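Siderophore-interacting protein (Aeromonas hydrophila, PDB 6K2L) binds FAD and, as its family suggests, probably uses the flavin to reduce ferric siderophores so that the iron is released. Local coordinates at residues G44-Q56 with P74-R86. The protein carries 1 engineered substitution. Numbering follows the deposited sequence.
Sequences GAHIKIMLPQPGQ and PSQRPIMRTFTIR. With FAD (flavin-adenine dinucleotide), chain C.
I47 and F83, I49 and R81, and L51 and I79 form the hydrogen-bonded pairs of an antiparallel strand pairing, each joined by two backbone N-H...O bonds; I85 N adds a bond to A45 O (2.9 Å). H46 faces T84, K48 T82 and M50 M80 in non-hydrogen-bonded pairs.

Apolar contacts lie on both faces. With CG1 of I49 set between backbone N and carbonyl carbon (chi1 75°), its CD1 approaches the F83 ring obliquely, 3.9 Å from F83 CE1, while I47 CG2 meets I85 CD1 at 3.6 Å. On the other face M50 lies alongside P78 and M80, its CB 3.5 Å from P78 CG. The bent K48 chain brings CE into van der Waals contact with T82 OG1.

These are neighbouring strands of the antiparallel six-stranded barrel of the FAD-binding domain, and strand 79-84 supplies most FAD contacts here. R81 NE donates to FAD O1P and NH2 to O1A (2.9 Å), so one guanidinium spans both phosphates; its NH1 bonds to M80 O and salt-bridges E256. The F83 ring is inclined to the isoalloxazine, C10 over one face and CE2 3.2 Å from FAD C2; T84 OG1 donates to FAD N5 (2.8 Å), and T82 O accepts from the ribityl O2'. From strand 46-51, the H46 ring face lies centred under the flavin methyl C7M.

Beyond the strands, side-chain amides hydrogen-bond across the two loops: Q53 NE2 to S75 O (3.2 Å) and, weakly, Q56 NE2 to Q76 O. Q56 N bonds to Q53 O in the type I turn, and Q56 OE1 accepts from Q53 N across it.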
loop_
_atom_site.group_PDB
_atom_site.type_symbol
_atom_site.label_atom_id
_atom_site.label_comp_id
_atom_site.label_asym_id
_atom_site.label_seq_id
_atom_site.Cartn_x
_atom_site.Cartn_y
_atom_site.Cartn_z
ATOM N N GLY A 44 5.411 -1.908 -2.084
ATOM C CA GLY A 44 6.384 -2.091 -3.136
ATOM C C GLY A 44 7.430 -3.149 -2.837
ATOM O O GLY A 44 8.585 -2.859 -2.498
ATOM N N ALA A 45 7.036 -4.403 -2.993
ATOM C CA ALA A 45 7.928 -5.508 -2.721
ATOM C C ALA A 45 8.833 -5.785 -3.925
ATOM O O ALA A 45 8.682 -5.207 -5.005
ATOM C CB ALA A 45 7.102 -6.732 -2.344
ATOM N N HIS A 46 9.792 -6.684 -3.742
ATOM C CA HIS A 46 10.598 -7.193 -4.841
ATOM C C HIS A 46 9.946 -8.417 -5.445
ATOM O O HIS A 46 9.203 -9.140 -4.781
ATOM C CB HIS A 46 11.998 -7.556 -4.379
ATOM C CG HIS A 46 12.568 -6.561 -3.436
ATOM N ND1 HIS A 46 13.452 -6.898 -2.435
ATOM C CD2 HIS A 46 12.371 -5.222 -3.336
ATOM C CE1 HIS A 46 13.779 -5.808 -1.759
ATOM N NE2 HIS A 46 13.136 -4.777 -2.284
ATOM N N ILE A 47 10.221 -8.627 -6.722
ATOM C CA ILE A 47 9.882 -9.849 -7.423
ATOM C C ILE A 47 11.047 -10.196 -8.337
ATOM O O ILE A 47 11.914 -9.364 -8.633
ATOM C CB ILE A 47 8.586 -9.720 -8.243
ATOM C CG1 ILE A 47 8.584 -8.433 -9.070
ATOM C CG2 ILE A 47 7.388 -9.738 -7.338
ATOM C CD1 ILE A 47 7.407 -8.362 -10.057
ATOM N N LYS A 48 11.053 -11.442 -8.783
ATOM C CA LYS A 48 11.872 -11.877 -9.897
ATOM C C LYS A 48 10.967 -11.938 -11.117
ATOM O O LYS A 48 9.899 -12.556 -11.058
ATOM C CB LYS A 48 12.481 -13.250 -9.622
ATOM C CG LYS A 48 13.384 -13.321 -8.409
ATOM C CD LYS A 48 14.370 -12.160 -8.395
ATOM C CE LYS A 48 15.690 -12.553 -7.761
ATOM N NZ LYS A 48 16.387 -13.560 -8.646
ATOM N N ILE A 49 11.367 -11.271 -12.208
ATOM C CA ILE A 49 10.756 -11.519 -13.509
ATOM C C ILE A 49 11.610 -12.543 -14.247
ATOM O O ILE A 49 12.843 -12.589 -14.101
ATOM C CB ILE A 49 10.569 -10.223 -14.335
ATOM C CG1 ILE A 49 11.886 -9.732 -14.925
ATOM C CG2 ILE A 49 9.827 -9.165 -13.545
ATOM C CD1 ILE A 49 11.709 -8.634 -16.000
ATOM N N MET A 50 10.944 -13.406 -14.989
ATOM C CA MET A 50 11.594 -14.501 -15.688
ATOM C C MET A 50 11.442 -14.222 -17.172
ATOM O O MET A 50 10.324 -14.167 -17.693
ATOM C CB MET A 50 10.979 -15.842 -15.295
ATOM C CG MET A 50 11.261 -16.235 -13.846
ATOM S SD MET A 50 10.234 -17.587 -13.168
ATOM C CE MET A 50 8.990 -16.629 -12.303
ATOM N N LEU A 51 12.534 -14.012 -17.820
ATOM C CA LEU A 51 12.601 -13.740 -19.233
ATOM C C LEU A 51 13.161 -14.958 -19.960
ATOM O O LEU A 51 13.901 -15.755 -19.375
ATOM C CB LEU A 51 13.482 -12.511 -19.508
ATOM C CG LEU A 51 12.888 -11.248 -18.850
ATOM C CD1 LEU A 51 13.959 -10.270 -18.315
ATOM C CD2 LEU A 51 11.936 -10.518 -19.786
ATOM N N PRO A 52 12.785 -15.146 -21.216
ATOM C CA PRO A 52 13.388 -16.202 -22.029
ATOM C C PRO A 52 14.888 -16.014 -22.204
ATOM O O PRO A 52 15.411 -14.901 -22.194
ATOM C CB PRO A 52 12.663 -16.058 -23.372
ATOM C CG PRO A 52 12.097 -14.615 -23.341
ATOM C CD PRO A 52 11.708 -14.438 -21.927
ATOM N N GLN A 53 15.578 -17.136 -22.381
ATOM C CA GLN A 53 16.972 -17.140 -22.793
ATOM C C GLN A 53 17.089 -16.743 -24.261
ATOM O O GLN A 53 16.092 -16.689 -24.991
ATOM C CB GLN A 53 17.567 -18.525 -22.592
ATOM C CG GLN A 53 17.379 -19.125 -21.236
ATOM C CD GLN A 53 17.680 -20.624 -21.239
ATOM O OE1 GLN A 53 18.479 -21.125 -22.057
ATOM N NE2 GLN A 53 17.031 -21.352 -20.333
ATOM N N PRO A 54 18.310 -16.464 -24.729
ATOM C CA PRO A 54 18.500 -16.192 -26.164
ATOM C C PRO A 54 17.870 -17.216 -27.085
ATOM O O PRO A 54 17.282 -16.837 -28.103
ATOM C CB PRO A 54 20.029 -16.180 -26.306
ATOM C CG PRO A 54 20.530 -15.709 -24.966
ATOM C CD PRO A 54 19.529 -16.185 -23.941
ATOM N N GLY A 55 17.970 -18.501 -26.774
ATOM C CA GLY A 55 17.356 -19.448 -27.689
ATOM C C GLY A 55 15.887 -19.759 -27.453
ATOM O O GLY A 55 15.387 -20.731 -28.030
ATOM N N GLN A 56 15.158 -18.983 -26.650
ATOM C CA GLN A 56 13.766 -19.323 -26.382
ATOM C C GLN A 56 12.815 -18.247 -26.900
ATOM O O GLN A 56 13.136 -17.058 -26.921
ATOM C CB GLN A 56 13.523 -19.535 -24.888
ATOM C CG GLN A 56 14.468 -20.522 -24.205
ATOM C CD GLN A 56 14.329 -20.456 -22.700
ATOM O OE1 GLN A 56 14.262 -19.362 -22.125
ATOM N NE2 GLN A 56 14.239 -21.618 -22.050
ATOM N N PRO A 74 16.815 -28.277 -16.286
ATOM C CA PRO A 74 17.461 -26.986 -15.989
ATOM C C PRO A 74 18.058 -26.285 -17.206
ATOM O O PRO A 74 18.488 -25.131 -17.086
ATOM C CB PRO A 74 18.552 -27.357 -14.965
ATOM C CG PRO A 74 18.282 -28.795 -14.563
ATOM C CD PRO A 74 17.521 -29.419 -15.683
ATOM N N SER A 75 18.112 -26.928 -18.373
ATOM C CA SER A 75 18.473 -26.214 -19.599
ATOM C C SER A 75 17.407 -25.219 -20.054
ATOM O O SER A 75 17.653 -24.441 -20.985
ATOM C CB SER A 75 18.749 -27.193 -20.742
ATOM O OG SER A 75 17.625 -27.328 -21.603
ATOM N N GLN A 76 16.256 -25.193 -19.395
ATOM C CA GLN A 76 15.158 -24.350 -19.817
ATOM C C GLN A 76 14.813 -23.317 -18.769
ATOM O O GLN A 76 13.802 -22.632 -18.915
ATOM C CB GLN A 76 13.958 -25.228 -20.152
ATOM C CG GLN A 76 14.293 -26.033 -21.377
ATOM C CD GLN A 76 13.118 -26.237 -22.277
ATOM O OE1 GLN A 76 12.866 -25.422 -23.144
ATOM N NE2 GLN A 76 12.467 -27.376 -22.156
ATOM N N ARG A 77 15.645 -23.208 -17.732
ATOM C CA ARG A 77 15.576 -22.147 -16.738
ATOM C C ARG A 77 15.576 -20.768 -17.400
ATOM O O ARG A 77 16.425 -20.495 -18.257
ATOM C CB ARG A 77 16.776 -22.273 -15.792
ATOM C CG ARG A 77 16.539 -21.760 -14.358
ATOM C CD ARG A 77 17.860 -21.286 -13.680
ATOM N NE ARG A 77 18.885 -22.338 -13.693
ATOM C CZ ARG A 77 18.870 -23.437 -12.931
ATOM N NH1 ARG A 77 17.884 -23.651 -12.055
ATOM N NH2 ARG A 77 19.857 -24.326 -13.049
ATOM N N PRO A 78 14.671 -19.879 -17.025
ATOM C CA PRO A 78 14.680 -18.528 -17.584
ATOM C C PRO A 78 15.785 -17.673 -16.965
ATOM O O PRO A 78 16.338 -17.979 -15.908
ATOM C CB PRO A 78 13.285 -17.994 -17.224
ATOM C CG PRO A 78 12.914 -18.720 -16.022
ATOM C CD PRO A 78 13.537 -20.097 -16.114
ATOM N N ILE A 79 16.111 -16.587 -17.662
ATOM C CA ILE A 79 16.943 -15.538 -17.086
ATOM C C ILE A 79 16.104 -14.764 -16.082
ATOM O O ILE A 79 14.904 -14.545 -16.290
ATOM C CB ILE A 79 17.496 -14.615 -18.185
ATOM C CG1 ILE A 79 18.210 -15.446 -19.253
ATOM C CG2 ILE A 79 18.448 -13.581 -17.608
ATOM C CD1 ILE A 79 18.373 -14.690 -20.543
ATOM N N MET A 80 16.707 -14.391 -14.960
ATOM C CA MET A 80 15.975 -13.727 -13.896
ATOM C C MET A 80 16.491 -12.310 -13.725
ATOM O O MET A 80 17.698 -12.061 -13.839
ATOM C CB MET A 80 16.113 -14.494 -12.597
ATOM C CG MET A 80 15.963 -15.976 -12.825
ATOM S SD MET A 80 14.284 -16.458 -12.441
ATOM C CE MET A 80 14.484 -16.551 -10.659
ATOM N N ARG A 81 15.563 -11.380 -13.496
ATOM C CA ARG A 81 15.924 -10.038 -13.063
ATOM C C ARG A 81 15.060 -9.669 -11.873
ATOM O O ARG A 81 13.909 -10.089 -11.783
ATOM C CB ARG A 81 15.731 -8.988 -14.171
ATOM C CG ARG A 81 16.638 -9.178 -15.392
ATOM C CD ARG A 81 18.054 -8.878 -15.060
ATOM N NE ARG A 81 18.956 -8.873 -16.212
ATOM C CZ ARG A 81 19.697 -9.920 -16.587
ATOM N NH1 ARG A 81 19.600 -11.056 -15.923
ATOM N NH2 ARG A 81 20.549 -9.823 -17.602
ATOM N N THR A 82 15.600 -8.840 -10.981
ATOM C CA THR A 82 14.851 -8.354 -9.831
ATOM C C THR A 82 14.180 -7.024 -10.147
ATOM O O THR A 82 14.813 -6.120 -10.697
ATOM C CB THR A 82 15.758 -8.196 -8.621
ATOM O OG1 THR A 82 16.396 -9.448 -8.371
ATOM C CG2 THR A 82 14.916 -7.807 -7.387
ATOM N N PHE A 83 12.903 -6.899 -9.792
ATOM C CA PHE A 83 12.164 -5.665 -10.027
ATOM C C PHE A 83 11.224 -5.426 -8.861
ATOM O O PHE A 83 11.024 -6.281 -8.007
ATOM C CB PHE A 83 11.388 -5.690 -11.363
ATOM C CG PHE A 83 12.256 -5.357 -12.546
ATOM C CD1 PHE A 83 13.089 -6.316 -13.091
ATOM C CD2 PHE A 83 12.270 -4.082 -13.071
ATOM C CE1 PHE A 83 13.896 -6.025 -14.120
ATOM C CE2 PHE A 83 13.098 -3.775 -14.093
ATOM C CZ PHE A 83 13.917 -4.753 -14.629
ATOM N N THR A 84 10.673 -4.232 -8.824
ATOM C CA THR A 84 9.807 -3.783 -7.757
ATOM C C THR A 84 8.376 -3.839 -8.262
ATOM O O THR A 84 8.110 -3.438 -9.399
ATOM C CB THR A 84 10.184 -2.353 -7.389
ATOM O OG1 THR A 84 11.569 -2.334 -7.030
ATOM C CG2 THR A 84 9.287 -1.778 -6.239
ATOM N N ILE A 85 7.466 -4.368 -7.446
ATOM C CA ILE A 85 6.033 -4.177 -7.666
ATOM C C ILE A 85 5.721 -2.723 -7.341
ATOM O O ILE A 85 5.673 -2.357 -6.166
ATOM C CB ILE A 85 5.187 -5.108 -6.791
ATOM C CG1 ILE A 85 5.462 -6.574 -7.120
ATOM C CG2 ILE A 85 3.734 -4.758 -6.958
ATOM C CD1 ILE A 85 4.720 -7.558 -6.215
ATOM N N ARG A 86 5.521 -1.894 -8.374
ATOM C CA ARG A 86 5.204 -0.475 -8.166
ATOM C C ARG A 86 3.809 -0.290 -7.577
ATOM O O ARG A 86 3.646 0.461 -6.611
ATOM C CB ARG A 86 5.329 0.308 -9.479
ATOM C CG ARG A 86 4.832 1.756 -9.420
ATOM C CD ARG A 86 5.750 2.632 -8.577
ATOM N NE ARG A 86 5.248 3.984 -8.381
ATOM C CZ ARG A 86 4.292 4.290 -7.509
ATOM N NH1 ARG A 86 3.728 3.308 -6.788
ATOM N NH2 ARG A 86 3.887 5.559 -7.370
HETATM P PA FAD C . 21.447 -6.109 -17.596
HETATM O O1A FAD C . 21.363 -7.215 -18.600
HETATM O O2A FAD C . 21.466 -6.540 -16.124
HETATM O O5B FAD C . 22.764 -5.172 -17.733
HETATM C C5B FAD C . 23.197 -4.653 -19.008
HETATM C C4B FAD C . 24.065 -3.419 -18.857
HETATM O O4B FAD C . 23.240 -2.256 -18.616
HETATM C C3B FAD C . 25.103 -3.423 -17.737
HETATM O O3B FAD C . 26.275 -2.726 -18.154
HETATM C C2B FAD C . 24.374 -2.701 -16.595
HETATM O O2B FAD C . 25.221 -2.026 -15.668
HETATM C C1B FAD C . 23.546 -1.674 -17.358
HETATM N N9A FAD C . 22.286 -1.378 -16.723
HETATM C C8A FAD C . 21.438 -2.272 -16.120
HETATM N N7A FAD C . 20.335 -1.733 -15.654
HETATM C C5A FAD C . 20.465 -0.392 -15.988
HETATM C C6A FAD C . 19.629 0.720 -15.777
HETATM N N6A FAD C . 18.436 0.642 -15.186
HETATM N N1A FAD C . 20.061 1.927 -16.226
HETATM C C2A FAD C . 21.250 1.998 -16.832
HETATM N N3A FAD C . 22.118 1.013 -17.096
HETATM C C4A FAD C . 21.661 -0.161 -16.650
HETATM N N1 FAD C . 15.276 -1.793 -11.977
HETATM C C2 FAD C . 14.210 -1.152 -12.541
HETATM O O2 FAD C . 14.281 -0.622 -13.652
HETATM N N3 FAD C . 13.009 -1.072 -11.854
HETATM C C4 FAD C . 12.752 -1.590 -10.608
HETATM O O4 FAD C . 11.637 -1.461 -10.102
HETATM C C4X FAD C . 13.885 -2.284 -10.020
HETATM N N5 FAD C . 13.729 -2.828 -8.817
HETATM C C5X FAD C . 14.805 -3.474 -8.262
HETATM C C6 FAD C . 14.665 -4.027 -6.996
HETATM C C7 FAD C . 15.729 -4.673 -6.372
HETATM C C7M FAD C . 15.525 -5.279 -5.007
HETATM C C8 FAD C . 16.958 -4.797 -7.049
HETATM C C8M FAD C . 18.123 -5.529 -6.430
HETATM C C9 FAD C . 17.094 -4.259 -8.325
HETATM C C9A FAD C . 16.037 -3.592 -8.930
HETATM N N10 FAD C . 16.167 -3.002 -10.204
HETATM C C10 FAD C . 15.109 -2.326 -10.778
HETATM C "C1'" FAD C . 17.449 -3.068 -10.929
HETATM C "C2'" FAD C . 17.440 -3.991 -12.149
HETATM O "O2'" FAD C . 17.402 -5.370 -11.770
HETATM C "C3'" FAD C . 18.703 -3.717 -12.970
HETATM O "O3'" FAD C . 18.552 -2.456 -13.618
HETATM C "C4'" FAD C . 19.027 -4.781 -14.017
HETATM O "O4'" FAD C . 20.432 -4.743 -14.285
HETATM C "C5'" FAD C . 18.217 -4.580 -15.280
HETATM O "O5'" FAD C . 18.430 -5.699 -16.161
HETATM P P FAD C . 18.674 -5.495 -17.707
HETATM O O1P FAD C . 18.465 -6.874 -18.345
HETATM O O2P FAD C . 17.855 -4.420 -18.264
HETATM O O3P FAD C . 20.224 -5.110 -17.787
#